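PDB 4K0J: heavy metal cation tricomponent efflux pump ZneA(CzcA-like) from Cupriavidus metallidurans, which exports zinc from the cell as a proton-coupled antiporter of the RND superfamily, serving as the inner-membrane pump of a three-component heavy-metal efflux system. Local coordinates for residues C[15-20]-C[480-485]; C[21-26]-C[370-375]; C[32-37]-C[382-387]. All coordinates share one frame; numbering follows the deposited sequence.

Contact 1. Residues C[15-20]-C[480-485]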
loop_
_atom_site.group_PDB
_atom_site.type_symbol
_atom_site.label_atom_id
_atom_site.label_comp_id
_atom_site.label_asym_id
_atom_site.label_seq_id
_atom_site.Cartn_x
_atom_site.Cartn_y
_atom_site.Cartn_z
ATOM N N ILE C 15 -10.049 -43.287 -16.219
ATOM C CA ILE C 15 -10.211 -41.844 -16.083
ATOM C C ILE C 15 -9.469 -41.290 -14.868
ATOM O O ILE C 15 -8.734 -40.308 -14.985
ATOM C CB ILE C 15 -11.694 -41.443 -15.998
ATOM C CG1 ILE C 15 -12.469 -42.012 -17.189
ATOM C CG2 ILE C 15 -11.836 -39.927 -15.927
ATOM C CD1 ILE C 15 -13.954 -41.706 -17.162
ATOM N N VAL C 16 -9.659 -41.916 -13.708
ATOM C CA VAL C 16 -8.954 -41.482 -12.507
ATOM C C VAL C 16 -7.446 -41.652 -12.680
ATOM O O VAL C 16 -6.666 -40.857 -12.162
ATOM C CB VAL C 16 -9.452 -42.182 -11.208
ATOM C CG1 VAL C 16 -10.946 -41.961 -11.019
ATOM C CG2 VAL C 16 -9.122 -43.666 -11.211
ATOM N N ALA C 17 -7.043 -42.671 -13.436
ATOM C CA ALA C 17 -5.630 -42.891 -13.720
ATOM C C ALA C 17 -5.071 -41.760 -14.575
ATOM O O ALA C 17 -3.986 -41.238 -14.301
ATOM C CB ALA C 17 -5.426 -44.225 -14.408
ATOM N N LEU C 18 -5.817 -41.377 -15.607
ATOM C CA LEU C 18 -5.369 -40.316 -16.502
ATOM C C LEU C 18 -5.310 -38.963 -15.793
ATOM O O LEU C 18 -4.328 -38.229 -15.927
ATOM C CB LEU C 18 -6.252 -40.235 -17.748
ATOM C CG LEU C 18 -5.622 -39.483 -18.923
ATOM C CD1 LEU C 18 -4.272 -40.091 -19.274
ATOM C CD2 LEU C 18 -6.536 -39.490 -20.137
ATOM N N VAL C 19 -6.352 -38.637 -15.033
ATOM C CA VAL C 19 -6.372 -37.372 -14.305
ATOM C C VAL C 19 -5.301 -37.342 -13.215
ATOM O O VAL C 19 -4.727 -36.290 -12.938
ATOM C CB VAL C 19 -7.768 -37.041 -13.713
ATOM C CG1 VAL C 19 -8.149 -38.024 -12.625
ATOM C CG2 VAL C 19 -7.793 -35.618 -13.170
ATOM N N PHE C 20 -5.018 -38.493 -12.612
ATOM C CA PHE C 20 -3.956 -38.564 -11.615
ATOM C C PHE C 20 -2.598 -38.398 -12.287
ATOM O O PHE C 20 -1.657 -37.881 -11.687
ATOM C CB PHE C 20 -4.022 -39.868 -10.820
ATOM C CG PHE C 20 -4.974 -39.821 -9.652
ATOM C CD1 PHE C 20 -4.654 -40.444 -8.456
ATOM C CD2 PHE C 20 -6.181 -39.146 -9.745
ATOM C CE1 PHE C 20 -5.525 -40.404 -7.379
ATOM C CE2 PHE C 20 -7.056 -39.103 -8.673
ATOM C CZ PHE C 20 -6.727 -39.732 -7.487
ATOM N N LEU C 480 -8.565 -44.512 -1.298
ATOM C CA LEU C 480 -9.948 -44.904 -1.523
ATOM C C LEU C 480 -10.415 -44.425 -2.895
ATOM O O LEU C 480 -11.505 -43.867 -3.030
ATOM C CB LEU C 480 -10.844 -44.329 -0.425
ATOM C CG LEU C 480 -10.335 -44.494 1.011
ATOM C CD1 LEU C 480 -11.333 -43.926 2.006
ATOM C CD2 LEU C 480 -10.036 -45.950 1.324
ATOM N N LEU C 481 -9.580 -44.647 -3.908
ATOM C CA LEU C 481 -9.893 -44.213 -5.265
ATOM C C LEU C 481 -9.038 -44.904 -6.324
ATOM O O LEU C 481 -9.545 -45.677 -7.134
ATOM C CB LEU C 481 -9.752 -42.696 -5.382
ATOM C CG LEU C 481 -11.036 -41.924 -5.685
ATOM C CD1 LEU C 481 -10.972 -40.528 -5.100
ATOM C CD2 LEU C 481 -11.260 -41.854 -7.185
ATOM N N LEU C 482 -7.741 -44.620 -6.318
ATOM C CA LEU C 482 -6.836 -45.190 -7.312
ATOM C C LEU C 482 -6.383 -46.589 -6.908
ATOM O O LEU C 482 -6.041 -47.413 -7.755
ATOM C CB LEU C 482 -5.620 -44.286 -7.512
ATOM C CG LEU C 482 -4.761 -44.617 -8.732
ATOM C CD1 LEU C 482 -5.563 -44.413 -10.003
ATOM C CD2 LEU C 482 -3.505 -43.771 -8.746
ATOM N N ILE C 483 -6.385 -46.847 -5.606
ATOM C CA ILE C 483 -5.978 -48.146 -5.073
ATOM C C ILE C 483 -6.995 -49.281 -5.312
ATOM O O ILE C 483 -6.595 -50.388 -5.678
ATOM C CB ILE C 483 -5.585 -48.052 -3.577
ATOM C CG1 ILE C 483 -4.531 -46.961 -3.377
ATOM C CG2 ILE C 483 -5.077 -49.390 -3.063
ATOM C CD1 ILE C 483 -3.297 -47.138 -4.232
ATOM N N PRO C 484 -8.305 -49.024 -5.103
ATOM C CA PRO C 484 -9.266 -50.076 -5.455
ATOM C C PRO C 484 -9.188 -50.486 -6.925
ATOM O O PRO C 484 -9.443 -51.645 -7.254
ATOM C CB PRO C 484 -10.615 -49.420 -5.165
ATOM C CG PRO C 484 -10.328 -48.472 -4.076
ATOM C CD PRO C 484 -8.965 -47.917 -4.385
ATOM N N GLY C 485 -8.833 -49.545 -7.795
ATOM C CA GLY C 485 -8.652 -49.848 -9.202
ATOM C C GLY C 485 -7.532 -50.847 -9.428
ATOM O O GLY C 485 -7.491 -51.522 -10.454
#
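Leu-482 spreads its two methyls over the face of helix 13-31 formed by Val-16, Ala-17 and Phe-20. CD1 of Leu-482 lies 3.8 Å from CG2 of Val-16 and 4.0 Å from the CA of Ala-17, so this branch reaches the helix backbone itself. The other branch goes to the aromatic ring, where CD2 of Leu-482 is 3.5 Å from CD1 of Phe-20. It comes in obliquely, and CB of Leu-482 follows at 3.9 Å from CE1 of Phe-20. The two side chains run past each other in opposite directions. CG of Leu-482 stands anti to the backbone N (chi1 -167°), which brings the branch point to the helix; the next torsion parts the methyls between Val-16 and Phe-20. Val-16 divides its branches likewise: CG2 takes Leu-482, while CG1 meets CD2 of Leu-481 at 3.8 Å. Further out, Phe-20 also packs on Val-478 of helix 463-479 and Leu-481 on Cys-9 of helix 6-10, while Leu-18 touches Val-872 of the second subunit. Leu-481 and Leu-482 belong to the chain that has just left helix 463-479, so the contact lays the later part of the predicted transmembrane segment 464-491 against the first one. With only carbon atoms meeting across it, the join rests on shape and apolar surface, as expected within a lipid bilayer, and imposes no directional bond between the two parts.

Contact 2. Residues C[21-26]-C[370-375]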
loop_
_atom_site.group_PDB
_atom_site.type_symbol
_atom_site.label_atom_id
_atom_site.label_comp_id
_atom_site.label_asym_id
_atom_site.label_seq_id
_atom_site.Cartn_x
_atom_site.Cartn_y
_atom_site.Cartn_z
ATOM N N ALA C 21 -2.502 -38.830 -13.538
ATOM C CA ALA C 21 -1.308 -38.560 -14.325
ATOM C C ALA C 21 -1.201 -37.061 -14.592
ATOM O O ALA C 21 -0.103 -36.499 -14.627
ATOM C CB ALA C 21 -1.338 -39.339 -15.630
ATOM N N MET C 22 -2.348 -36.412 -14.771
ATOM C CA MET C 22 -2.370 -34.970 -15.008
ATOM C C MET C 22 -1.914 -34.198 -13.775
ATOM O O MET C 22 -1.144 -33.241 -13.877
ATOM C CB MET C 22 -3.764 -34.506 -15.438
ATOM C CG MET C 22 -4.272 -35.162 -16.710
ATOM S SD MET C 22 -3.054 -35.149 -18.039
ATOM C CE MET C 22 -2.841 -33.391 -18.299
ATOM N N VAL C 23 -2.393 -34.620 -12.610
ATOM C CA VAL C 23 -1.975 -34.019 -11.354
ATOM C C VAL C 23 -0.508 -34.349 -11.108
ATOM O O VAL C 23 0.199 -33.609 -10.429
ATOM C CB VAL C 23 -2.835 -34.518 -10.175
ATOM C CG1 VAL C 23 -2.427 -33.834 -8.881
ATOM C CG2 VAL C 23 -4.298 -34.261 -10.456
ATOM N N ALA C 24 -0.051 -35.460 -11.674
ATOM C CA ALA C 24 1.357 -35.823 -11.586
ATOM C C ALA C 24 2.211 -34.818 -12.357
ATOM O O ALA C 24 3.188 -34.280 -11.827
ATOM C CB ALA C 24 1.583 -37.240 -12.104
ATOM N N LEU C 25 1.833 -34.559 -13.605
ATOM C CA LEU C 25 2.558 -33.596 -14.430
ATOM C C LEU C 25 2.508 -32.188 -13.840
ATOM O O LEU C 25 3.536 -31.511 -13.747
ATOM C CB LEU C 25 2.024 -33.592 -15.866
ATOM C CG LEU C 25 2.261 -34.858 -16.694
ATOM C CD1 LEU C 25 1.754 -34.683 -18.112
ATOM C CD2 LEU C 25 3.733 -35.226 -16.697
ATOM N N TYR C 26 1.319 -31.749 -13.436
ATOM C CA TYR C 26 1.171 -30.413 -12.863
ATOM C C TYR C 26 1.819 -30.330 -11.492
ATOM O O TYR C 26 2.075 -29.244 -10.990
ATOM C CB TYR C 26 -0.299 -30.008 -12.757
ATOM C CG TYR C 26 -0.506 -28.514 -12.601
ATOM C CD1 TYR C 26 0.463 -27.611 -13.021
ATOM C CD2 TYR C 26 -1.672 -28.007 -12.033
ATOM C CE1 TYR C 26 0.279 -26.248 -12.883
ATOM C CE2 TYR C 26 -1.866 -26.642 -11.891
ATOM C CZ TYR C 26 -0.886 -25.768 -12.317
ATOM O OH TYR C 26 -1.067 -24.411 -12.178
ATOM N N LEU C 370 2.898 -36.308 -2.848
ATOM C CA LEU C 370 3.889 -35.240 -2.882
ATOM C C LEU C 370 3.634 -34.281 -4.044
ATOM O O LEU C 370 3.616 -33.063 -3.862
ATOM C CB LEU C 370 5.302 -35.823 -2.962
ATOM C CG LEU C 370 6.032 -36.057 -1.635
ATOM C CD1 LEU C 370 5.098 -36.608 -0.561
ATOM C CD2 LEU C 370 7.231 -36.981 -1.836
ATOM N N LEU C 371 3.422 -34.837 -5.233
ATOM C CA LEU C 371 3.072 -34.030 -6.395
ATOM C C LEU C 371 1.710 -33.377 -6.209
ATOM O O LEU C 371 1.446 -32.294 -6.734
ATOM C CB LEU C 371 3.065 -34.892 -7.655
ATOM C CG LEU C 371 4.451 -35.416 -8.016
ATOM C CD1 LEU C 371 4.421 -36.214 -9.307
ATOM C CD2 LEU C 371 5.423 -34.250 -8.116
ATOM N N MET C 372 0.851 -34.042 -5.447
ATOM C CA MET C 372 -0.501 -33.567 -5.218
ATOM C C MET C 372 -0.531 -32.566 -4.070
ATOM O O MET C 372 -1.563 -31.954 -3.793
ATOM C CB MET C 372 -1.412 -34.754 -4.916
ATOM C CG MET C 372 -2.881 -34.524 -5.200
ATOM S SD MET C 372 -3.675 -36.081 -5.634
ATOM C CE MET C 372 -2.895 -37.192 -4.469
ATOM N N ALA C 373 0.608 -32.402 -3.406
ATOM C CA ALA C 373 0.728 -31.437 -2.319
ATOM C C ALA C 373 1.491 -30.202 -2.782
ATOM O O ALA C 373 1.274 -29.102 -2.274
ATOM C CB ALA C 373 1.409 -32.067 -1.118
ATOM N N PHE C 374 2.385 -30.393 -3.749
ATOM C CA PHE C 374 3.154 -29.292 -4.319
ATOM C C PHE C 374 2.231 -28.270 -4.965
ATOM O O PHE C 374 2.386 -27.065 -4.766
ATOM C CB PHE C 374 4.143 -29.816 -5.360
ATOM C CG PHE C 374 5.240 -30.658 -4.784
ATOM C CD1 PHE C 374 5.878 -31.612 -5.557
ATOM C CD2 PHE C 374 5.635 -30.497 -3.466
ATOM C CE1 PHE C 374 6.891 -32.386 -5.024
ATOM C CE2 PHE C 374 6.644 -31.267 -2.931
ATOM C CZ PHE C 374 7.273 -32.212 -3.709
ATOM N N ILE C 375 1.274 -28.771 -5.740
ATOM C CA ILE C 375 0.296 -27.931 -6.425
ATOM C C ILE C 375 -0.450 -27.013 -5.454
ATOM O O ILE C 375 -0.604 -25.815 -5.711
ATOM C CB ILE C 375 -0.706 -28.790 -7.241
ATOM C CG1 ILE C 375 -1.924 -27.961 -7.652
ATOM C CG2 ILE C 375 -1.136 -30.018 -6.452
ATOM C CD1 ILE C 375 -2.911 -28.714 -8.512
#
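Val-23 turns CG1 toward the side chain of Met-372, and the two cross at a slant: this methyl lies 3.8 Å from CG of Met-372 and 4.1 Å from its SD. The methionine CG is anti to the backbone N (chi1 -157°), which brings it up to the valine methyl, the chain bending beyond at chi3. Next along the helix, Ala-24 offers backbone more than side chain. CD1 of Leu-371 comes within 3.4 Å of the carbonyl O of Ala-24 and 3.8 Å of its CA, whereas the methyl CB of Ala-24 is 4.1 Å from the same CD1. The small side chain of Ala-24 is consistent with this close approach to the main chain, and the CA atoms of Ala-24 and Leu-371 stand 5.8 Å apart. This is the crossing of two predicted transmembrane helices of the RND permease, 13-31 and 365-379, whose local axes pass 8.2 Å apart at 60°. Met-372 also packs on Val-478 of helix 463-479, while the poorly ordered Met-22, elsewhere on helix 13-31, lies against Val-872 of the second subunit. About one turn further toward the C-terminal ends of both helices, Tyr-26 and Ile-375 meet nearly at a right angle. The extended isoleucine (chi1 165°) pushes its terminal CD1 to the CD2 side of the ring, 3.8 Å from CD2 of Tyr-26, and approaches the ring obliquely.

Contact 3. Residues C[32-37]-C[382-387]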
loop_
_atom_site.group_PDB
_atom_site.type_symbol
_atom_site.label_atom_id
_atom_site.label_comp_id
_atom_site.label_asym_id
_atom_site.label_seq_id
_atom_site.Cartn_x
_atom_site.Cartn_y
_atom_site.Cartn_z
ATOM N N LYS C 32 8.674 -27.537 -9.806
ATOM C CA LYS C 32 9.637 -26.781 -10.608
ATOM C C LYS C 32 9.408 -25.268 -10.538
ATOM O O LYS C 32 10.205 -24.485 -11.059
ATOM C CB LYS C 32 9.638 -27.261 -12.065
ATOM C CG LYS C 32 10.641 -28.374 -12.354
ATOM C CD LYS C 32 12.057 -27.931 -12.008
ATOM C CE LYS C 32 13.074 -29.043 -12.232
ATOM N NZ LYS C 32 14.454 -28.613 -11.855
ATOM N N GLN C 33 8.316 -24.862 -9.897
ATOM C CA GLN C 33 8.030 -23.447 -9.683
ATOM C C GLN C 33 7.781 -23.166 -8.203
ATOM O O GLN C 33 6.782 -22.550 -7.836
ATOM C CB GLN C 33 6.826 -23.003 -10.520
ATOM C CG GLN C 33 7.134 -21.893 -11.527
ATOM C CD GLN C 33 7.929 -22.387 -12.723
ATOM O OE1 GLN C 33 7.531 -23.337 -13.395
ATOM N NE2 GLN C 33 9.058 -21.744 -12.991
ATOM N N LEU C 34 8.696 -23.625 -7.357
ATOM C CA LEU C 34 8.565 -23.448 -5.917
ATOM C C LEU C 34 9.871 -22.911 -5.319
ATOM O O LEU C 34 10.957 -23.387 -5.663
ATOM C CB LEU C 34 8.165 -24.772 -5.260
ATOM C CG LEU C 34 6.923 -24.744 -4.363
ATOM C CD1 LEU C 34 5.753 -24.088 -5.080
ATOM C CD2 LEU C 34 6.550 -26.147 -3.910
ATOM N N PRO C 35 9.769 -21.912 -4.424
ATOM C CA PRO C 35 10.950 -21.257 -3.850
ATOM C C PRO C 35 11.709 -22.139 -2.865
ATOM O O PRO C 35 11.113 -22.751 -1.980
ATOM C CB PRO C 35 10.359 -20.049 -3.122
ATOM C CG PRO C 35 8.975 -20.470 -2.767
ATOM C CD PRO C 35 8.513 -21.346 -3.899
ATOM N N LEU C 36 13.026 -22.195 -3.026
ATOM C CA LEU C 36 13.874 -22.959 -2.123
ATOM C C LEU C 36 14.252 -22.133 -0.906
ATOM O O LEU C 36 14.846 -21.063 -1.030
ATOM C CB LEU C 36 15.142 -23.422 -2.837
ATOM C CG LEU C 36 15.047 -24.718 -3.638
ATOM C CD1 LEU C 36 16.354 -24.970 -4.370
ATOM C CD2 LEU C 36 14.701 -25.881 -2.718
ATOM N N GLU C 37 13.904 -22.640 0.270
ATOM C CA GLU C 37 14.281 -21.999 1.516
ATOM C C GLU C 37 14.956 -23.004 2.441
ATOM O O GLU C 37 14.313 -23.912 2.958
ATOM C CB GLU C 37 13.061 -21.364 2.180
ATOM C CG GLU C 37 12.417 -20.283 1.335
ATOM C CD GLU C 37 11.248 -19.621 2.026
ATOM O OE1 GLU C 37 11.068 -19.850 3.241
ATOM O OE2 GLU C 37 10.507 -18.873 1.351
ATOM N N ILE C 382 2.971 -21.312 -0.865
ATOM C CA ILE C 382 3.752 -21.826 0.255
ATOM C C ILE C 382 5.139 -22.242 -0.217
ATOM O O ILE C 382 5.276 -22.917 -1.237
ATOM C CB ILE C 382 3.034 -23.017 0.925
ATOM C CG1 ILE C 382 1.694 -22.555 1.490
ATOM C CG2 ILE C 382 3.888 -23.634 2.030
ATOM C CD1 ILE C 382 0.764 -23.680 1.826
ATOM N N PRO C 383 6.180 -21.827 0.521
ATOM C CA PRO C 383 7.549 -22.168 0.125
ATOM C C PRO C 383 7.861 -23.640 0.353
ATOM O O PRO C 383 7.032 -24.382 0.881
ATOM C CB PRO C 383 8.402 -21.309 1.060
ATOM C CG PRO C 383 7.550 -21.130 2.270
ATOM C CD PRO C 383 6.149 -21.001 1.740
ATOM N N ALA C 384 9.058 -24.051 -0.051
ATOM C CA ALA C 384 9.521 -25.409 0.178
ATOM C C ALA C 384 10.654 -25.418 1.201
ATOM O O ALA C 384 11.820 -25.601 0.850
ATOM C CB ALA C 384 9.970 -26.037 -1.123
ATOM N N ASN C 385 10.303 -25.198 2.464
ATOM C CA ASN C 385 11.251 -25.329 3.563
ATOM C C ASN C 385 11.904 -26.705 3.589
ATOM O O ASN C 385 11.254 -27.709 3.866
ATOM C CB ASN C 385 10.553 -25.082 4.900
ATOM C CG ASN C 385 10.713 -23.663 5.391
ATOM O OD1 ASN C 385 11.235 -22.798 4.686
ATOM N ND2 ASN C 385 10.256 -23.412 6.612
ATOM N N LEU C 386 13.196 -26.746 3.303
ATOM C CA LEU C 386 13.928 -27.996 3.328
ATOM C C LEU C 386 14.083 -28.502 4.756
ATOM O O LEU C 386 14.100 -29.706 4.989
ATOM C CB LEU C 386 15.293 -27.806 2.676
ATOM C CG LEU C 386 15.226 -27.204 1.271
ATOM C CD1 LEU C 386 16.543 -26.544 0.902
ATOM C CD2 LEU C 386 14.848 -28.264 0.246
ATOM N N LEU C 387 14.193 -27.578 5.708
ATOM C CA LEU C 387 14.341 -27.937 7.118
ATOM C C LEU C 387 13.131 -28.694 7.645
ATOM O O LEU C 387 13.259 -29.538 8.533
ATOM C CB LEU C 387 14.566 -26.694 7.979
ATOM C CG LEU C 387 15.940 -26.028 7.922
ATOM C CD1 LEU C 387 16.079 -24.979 9.021
ATOM C CD2 LEU C 387 17.050 -27.067 8.015
#
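Glu-37, Ala-384 and Pro-383 carry much of the join where strands 36-37 and 384-385 pair as a minimal two-stranded parallel sheet. The carboxylate of Glu-37 comes obliquely against CB of Pro-383, OE2 lying 3.2 Å and CD 3.4 Å from it. The glutamate chain is extended beyond CG (chi2 -178°), which carries it back along the paired chain. Ala-384 is gripped through its backbone: its N donates to O of Pro-35 at 3.1 Å, nearly in line with the carbonyl. Its small CB sits on the same side of the sheet as Leu-36 and rests near CD2 of Leu-34. Pro-383 also takes CG of Pro-35 against its CA, 3.6 Å away, and packs on Pro-463. On the Leu-36 side, CD2 of Leu-36 meets CD2 of Leu-386 at 3.8 Å. Asn-385 lies on the same side as Glu-37, its ND2 weakly bonded to the carbonyls of Lys-459 and Leu-460. The pairing runs on into the first residue of helix 386-389, where N of Leu-386 donates to O of Glu-37 at 3.1 Å, with the donor tilted 22° from the carbonyl plane; CA of Asn-385 makes a C-H...O contact to that same oxygen.

Contacts 1 and 2 lie on successive parts of helix 13-31, their centres about 13 Å apart, and contact 3 follows on the chain that leaves this helix. Its centre is about 15 Å from that of contact 2 and 28 Å from that of contact 1. In sequence, 15-20, 21-26 and 32-37 come first, then 370-375, 382-387 and 480-485, so contact 1 spans the other two, while contacts 2 and 3 interleave. Contacts 2 and 3 pair helix 13-31 and then strand 36-37 with helix 365-379 and then strand 384-385. The first predicted transmembrane helix is therefore met at two places along its length by apolar packing, and the chain just beyond its end by strand pairing.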